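PDB 3NRG: TetR family transcriptional regulator from Chloroflexus aurantiacus, which probably binds regulatory DNA as a transcription factor of the TetR family, through a helix-turn-helix near its N-terminus. Local coordinates for residues T84-M87 with F88-L91; G44-K47 with G48-Y51. All coordinates share one frame; numbering follows the deposited sequence.

How the contacts relate
Contact 2 (G44-Y51) comes first along the chain and contact 1 (T84-L91) follows it, with helix 57-78 between them. Their centres lie 50 Å apart, on opposite sides of the chain's centre, and about 35 Å separates their nearest atoms, so neither touches the other. Contact 2 is a surface turn in the predicted helix-turn-helix, between helices 36-43 and 57-78, in the TetR-type DNA-binding region. Contact 1 starts helix 87-104 in the C-terminal, tetracycline-repressor-like region. One therefore shapes the part expected to meet DNA, while the other sets a helix start in the all-helical body at the far end.

Contact 1. Residues T84-M87 with F88-L91; sequences TTDM and FAYL
D86 caps the start of helix 87-104 by accepting a hydrogen bond from A89 N at its OD2 (3.0 Å), the defining bond of an N-cap. The amide comes in on the anti side of OD2, 19° out of the carboxylate plane. With CG anti to the backbone N (chi1 -172°), the acid folds back over the first turn, while OD1 forms a salt bridge with R215 just beyond helix 196-214. The backbone of D86 is used as well: its O takes Y90 N at 3.0 Å, and one residue on M87 O takes L91 N at 2.8 Å. Upstream, T84 OG1 accepts from D86 N at 3.2 Å, an ST turn just ahead of the cap; the T84 side chain also rests against A89 CB. Y90 OH hydrogen-bonds to Y137 OH of helix 124-147.

The apolar contacts centre on M87, a selenomethionine. Its chain bends at chi3 (82°) and brings CE over one face of the F88 ring, 3.9 Å from the centroid and offset toward the rim, a CH-pi contact. SE stands farther out above the ring, at 5.5 Å from its centroid, in a Met-aromatic contact. The same methyl touches L91 CD1 at 3.8 Å. F88 and L91 continue inward onto I207 of helix 196-214.

One carboxylate thus serves a first-turn amide through OD2 and an arginine through OD1, and its negative charge is probably stabilised by both and by the helix dipole.

Contact 2. Residues G44-K47 with G48-Y51; sequences GIAK and GSFY
The turn of the predicted helix-turn-helix, which follows helix 36-43, contains a type II beta turn from A46 to S49. Its closing bond runs from S49 N to A46 O, long at 3.3 Å though fairly straight, with the donor standing 52° out of the carbonyl plane. A second bond comes from the same residue: S49 OG donates to A46 O at 2.6 Å, tilted 24° from that plane. Both donors approach from the same face of the carbonyl, so one oxygen is gripped twice by one serine. The hydroxyl reaches it because chi1 of 69° places OG between the backbone N and the carbonyl carbon, turned back toward A46.

G48 holds the third position of the turn with positive phi, where a side chain would run into K47 O. K47, at the second position, has an extended side chain and touches N37 of helix 36-43. Before the turn, I45 lies against T40 of that helix. With an alanine in place of S49 the OG bond is gone, and A46 O would probably be left with one fewer donor and the turn closed by the longer amide bond. I45 CD1 lies 3.4 Å from S49 OG, the same hydroxyl that bonds to A46 O.

Contact 1. Residues T84-M87 with F88-L91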
# COMPACT_ATOMS: atom_id res chain seq x y z
N THR A 84 -2.15 -17.30 16.54
CA THR A 84 -3.56 -17.71 16.49
C THR A 84 -3.84 -18.72 15.37
O THR A 84 -3.05 -18.86 14.45
CB THR A 84 -4.46 -16.46 16.35
OG1 THR A 84 -5.82 -16.85 16.49
CG2 THR A 84 -4.24 -15.72 15.01
N THR A 85 -5.00 -19.40 15.44
CA THR A 85 -5.47 -20.33 14.40
C THR A 85 -6.81 -19.83 13.85
O THR A 85 -7.36 -20.42 12.92
CB THR A 85 -5.58 -21.77 14.95
OG1 THR A 85 -6.57 -21.81 15.98
CG2 THR A 85 -4.25 -22.31 15.46
N ASP A 86 -7.34 -18.74 14.45
CA ASP A 86 -8.62 -18.14 14.07
C ASP A 86 -8.44 -17.20 12.89
O ASP A 86 -7.52 -16.37 12.90
CB ASP A 86 -9.21 -17.38 15.27
CG ASP A 86 -10.61 -16.88 15.05
OD1 ASP A 86 -11.54 -17.70 15.05
OD2 ASP A 86 -10.79 -15.64 14.96
N MSE A 87 -9.31 -17.33 11.87
CA MSE A 87 -9.25 -16.50 10.66
C MSE A 87 -9.46 -15.02 10.96
O MSE A 87 -8.76 -14.17 10.39
CB MSE A 87 -10.28 -16.98 9.62
CG MSE A 87 -10.04 -16.42 8.22
SE MSE A 87 -11.51 -16.75 7.04
CE MSE A 87 -12.62 -15.33 7.55
N PHE A 88 -10.41 -14.70 11.86
CA PHE A 88 -10.71 -13.31 12.21
C PHE A 88 -9.63 -12.67 13.07
O PHE A 88 -9.33 -11.49 12.90
CB PHE A 88 -12.10 -13.18 12.83
CG PHE A 88 -13.18 -13.54 11.85
CD1 PHE A 88 -13.51 -12.67 10.80
CD2 PHE A 88 -13.82 -14.77 11.90
CE1 PHE A 88 -14.46 -13.03 9.85
CE2 PHE A 88 -14.79 -15.12 10.96
CZ PHE A 88 -15.11 -14.24 9.94
N ALA A 89 -8.97 -13.47 13.93
CA ALA A 89 -7.84 -12.99 14.73
C ALA A 89 -6.65 -12.72 13.81
O ALA A 89 -5.92 -11.74 14.02
CB ALA A 89 -7.47 -14.02 15.78
N TYR A 90 -6.50 -13.53 12.74
CA TYR A 90 -5.46 -13.33 11.73
C TYR A 90 -5.77 -12.10 10.87
O TYR A 90 -4.86 -11.32 10.59
CB TYR A 90 -5.31 -14.58 10.84
CG TYR A 90 -4.44 -14.35 9.62
CD1 TYR A 90 -3.06 -14.17 9.74
CD2 TYR A 90 -4.99 -14.30 8.34
CE1 TYR A 90 -2.27 -13.91 8.63
CE2 TYR A 90 -4.20 -14.05 7.22
CZ TYR A 90 -2.84 -13.86 7.37
OH TYR A 90 -2.07 -13.62 6.27
N LEU A 91 -7.04 -11.92 10.46
CA LEU A 91 -7.47 -10.77 9.66
C LEU A 91 -7.23 -9.45 10.38
O LEU A 91 -6.85 -8.47 9.75
CB LEU A 91 -8.94 -10.91 9.24
CG LEU A 91 -9.23 -11.90 8.09
CD1 LEU A 91 -10.71 -12.10 7.92
CD2 LEU A 91 -8.63 -11.42 6.78

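Contact 2. Residues G44-K47 with G48-Y51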
# COMPACT_ATOMS: atom_id res chain seq x y z
N GLY A 44 17.18 19.60 -7.39
CA GLY A 44 18.35 20.46 -7.51
C GLY A 44 19.38 19.89 -8.47
O GLY A 44 20.58 19.87 -8.16
N ILE A 45 18.91 19.38 -9.62
CA ILE A 45 19.78 18.81 -10.66
C ILE A 45 19.60 19.55 -12.00
O ILE A 45 18.68 20.36 -12.13
CB ILE A 45 19.59 17.26 -10.79
CG1 ILE A 45 18.11 16.88 -10.99
CG2 ILE A 45 20.21 16.53 -9.59
CD1 ILE A 45 17.86 15.42 -11.41
N ALA A 46 20.49 19.28 -12.97
CA ALA A 46 20.45 19.92 -14.29
C ALA A 46 19.16 19.63 -15.05
O ALA A 46 18.57 18.55 -14.88
CB ALA A 46 21.64 19.48 -15.12
N LYS A 47 18.71 20.58 -15.88
CA LYS A 47 17.51 20.39 -16.69
C LYS A 47 17.82 19.39 -17.82
O LYS A 47 18.84 19.52 -18.49
CB LYS A 47 17.02 21.74 -17.25
CG LYS A 47 15.58 21.69 -17.75
CD LYS A 47 15.07 23.07 -18.09
CE LYS A 47 13.64 23.05 -18.54
NZ LYS A 47 13.08 24.43 -18.62
N GLY A 48 16.98 18.36 -17.93
CA GLY A 48 17.14 17.30 -18.92
C GLY A 48 17.95 16.12 -18.43
O GLY A 48 18.12 15.13 -19.16
N SER A 49 18.46 16.19 -17.17
CA SER A 49 19.32 15.15 -16.59
C SER A 49 18.55 13.93 -16.07
O SER A 49 19.17 12.91 -15.74
CB SER A 49 20.21 15.74 -15.50
OG SER A 49 19.46 16.11 -14.36
N PHE A 50 17.19 14.02 -16.01
CA PHE A 50 16.33 12.92 -15.57
C PHE A 50 16.54 11.67 -16.43
O PHE A 50 16.51 10.55 -15.92
CB PHE A 50 14.84 13.35 -15.60
CG PHE A 50 13.84 12.25 -15.33
CD1 PHE A 50 13.39 12.00 -14.04
CD2 PHE A 50 13.30 11.50 -16.38
CE1 PHE A 50 12.45 10.99 -13.79
CE2 PHE A 50 12.37 10.49 -16.12
CZ PHE A 50 11.94 10.24 -14.83
N TYR A 51 16.73 11.86 -17.74
CA TYR A 51 16.89 10.78 -18.71
C TYR A 51 18.24 10.06 -18.63
O TYR A 51 18.43 9.02 -19.27
CB TYR A 51 16.57 11.27 -20.12
CG TYR A 51 15.20 11.90 -20.22
CD1 TYR A 51 14.05 11.11 -20.29
CD2 TYR A 51 15.04 13.29 -20.16
CE1 TYR A 51 12.78 11.68 -20.35
CE2 TYR A 51 13.77 13.87 -20.22
CZ TYR A 51 12.64 13.06 -20.32
OH TYR A 51 11.39 13.63 -20.38